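Local coordinates for protein sortase SrtE1 (Streptomyces coelicolor, PDB 5CUW) that anchors surface proteins to the cell wall as a class E sortase transpeptidase, recognising Leu-Ala-x-Thr-Gly in preference to Leu-Pro-x-Thr-Gly sorting signals, at residues L43-P46 with K47-V50. Residues are numbered along the deposited sequence; the frame is centred on the assembly and turned at random.
Sequences LHIP and KLDV
Ile45 turns CG2 trans to its amide nitrogen and Leu48 holds CG beside its own N (chi1 -47°), so the two side chains run alongside one another, Ile45 CG2 packing 3.7 Å from Leu48 CG. The setting is a beta hairpin with a G1 bulge, the tight connection between the first two strands of the sortase beta barrel, 39-45 and 50-56. Two residues, Asp49 and Val50, lie opposite the single residue Ile45, and Asp49 takes positive phi (55°), which lets the chain fold back. Ile45 and Val50 form an antiparallel hydrogen-bonded pair: Ile45 N reaches Val50 O at 2.9 Å, nearly straight at 166°, and Val50 N returns a longer bond of 3.3 Å to Ile45 O. Ile45 and Val50 share one face of the sheet, their CB atoms 4.2 Å apart. Pro46 and Lys47 round the corner, and a weak Asp49 N to Pro46 O bond spans it. The extended Lys47 chain leads away from the turn to a salt bridge with Asp112, while Leu108 touches the Ile45 side chain. Ile45 O is gripped twice, since Leu48 N also donates to it at 3.0 Å, from the face of the carbonyl plane opposite Val50 N.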
loop_
_atom_site.group_PDB
_atom_site.type_symbol
_atom_site.label_atom_id
_atom_site.label_comp_id
_atom_site.label_asym_id
_atom_site.label_seq_id
_atom_site.Cartn_x
_atom_site.Cartn_y
_atom_site.Cartn_z
ATOM N N LEU A 43 0.111 -5.789 -6.812
ATOM C CA LEU A 43 0.409 -5.925 -5.387
ATOM C C LEU A 43 0.074 -7.342 -4.906
ATOM O O LEU A 43 -1.035 -7.823 -5.141
ATOM C CB LEU A 43 -0.374 -4.910 -4.574
ATOM C CG LEU A 43 -0.071 -4.877 -3.072
ATOM C CD1 LEU A 43 1.290 -4.232 -2.831
ATOM C CD2 LEU A 43 -1.164 -4.126 -2.315
ATOM N N HIS A 44 1.027 -7.999 -4.245
ATOM C CA HIS A 44 0.820 -9.344 -3.713
ATOM C C HIS A 44 0.915 -9.309 -2.196
ATOM O O HIS A 44 1.875 -8.780 -1.653
ATOM C CB HIS A 44 1.855 -10.346 -4.241
ATOM C CG HIS A 44 1.932 -10.437 -5.735
ATOM N ND1 HIS A 44 1.417 -11.502 -6.443
ATOM C CD2 HIS A 44 2.498 -9.614 -6.652
ATOM C CE1 HIS A 44 1.649 -11.325 -7.732
ATOM N NE2 HIS A 44 2.300 -10.187 -7.886
ATOM N N ILE A 45 -0.066 -9.885 -1.514
ATOM C CA ILE A 45 0.044 -10.086 -0.068
ATOM C C ILE A 45 -0.321 -11.539 0.192
ATOM O O ILE A 45 -1.491 -11.864 0.412
ATOM C CB ILE A 45 -0.865 -9.132 0.740
ATOM C CG1 ILE A 45 -0.796 -7.712 0.171
ATOM C CG2 ILE A 45 -0.461 -9.101 2.220
ATOM C CD1 ILE A 45 -1.676 -6.732 0.896
ATOM N N PRO A 46 0.690 -12.424 0.147
ATOM C CA PRO A 46 0.531 -13.881 0.231
ATOM C C PRO A 46 -0.251 -14.349 1.455
ATOM O O PRO A 46 -1.007 -15.303 1.339
ATOM C CB PRO A 46 1.978 -14.382 0.286
ATOM C CG PRO A 46 2.737 -13.362 -0.479
ATOM C CD PRO A 46 2.086 -12.045 -0.136
ATOM N N LYS A 47 -0.081 -13.705 2.600
ATOM C CA LYS A 47 -0.791 -14.157 3.795
ATOM C C LYS A 47 -2.297 -13.984 3.640
ATOM O O LYS A 47 -3.082 -14.757 4.202
ATOM C CB LYS A 47 -0.312 -13.401 5.036
ATOM C CG LYS A 47 -0.902 -13.924 6.347
ATOM C CD LYS A 47 -0.366 -13.117 7.511
ATOM C CE LYS A 47 -0.774 -13.682 8.853
ATOM N NZ LYS A 47 -0.288 -12.789 9.946
ATOM N N LEU A 48 -2.690 -12.968 2.879
ATOM C CA LEU A 48 -4.093 -12.607 2.722
ATOM C C LEU A 48 -4.703 -13.150 1.419
ATOM O O LEU A 48 -5.864 -12.879 1.123
ATOM C CB LEU A 48 -4.243 -11.079 2.775
ATOM C CG LEU A 48 -3.504 -10.348 3.903
ATOM C CD1 LEU A 48 -3.839 -8.856 3.914
ATOM C CD2 LEU A 48 -3.809 -10.970 5.250
ATOM N N ASP A 49 -3.920 -13.903 0.645
ATOM C CA ASP A 49 -4.354 -14.412 -0.659
ATOM C C ASP A 49 -4.826 -13.281 -1.563
ATOM O O ASP A 49 -5.847 -13.378 -2.242
ATOM C CB ASP A 49 -5.449 -15.453 -0.481
ATOM C CG ASP A 49 -4.949 -16.685 0.252
ATOM O OD1 ASP A 49 -3.827 -17.140 -0.067
ATOM O OD2 ASP A 49 -5.657 -17.182 1.156
ATOM N N VAL A 50 -4.064 -12.199 -1.553
ATOM C CA VAL A 50 -4.387 -11.009 -2.325
ATOM C C VAL A 50 -3.414 -10.838 -3.494
ATOM O O VAL A 50 -2.200 -10.840 -3.305
ATOM C CB VAL A 50 -4.362 -9.740 -1.435
ATOM C CG1 VAL A 50 -4.221 -8.477 -2.286
ATOM C CG2 VAL A 50 -5.609 -9.672 -0.574
#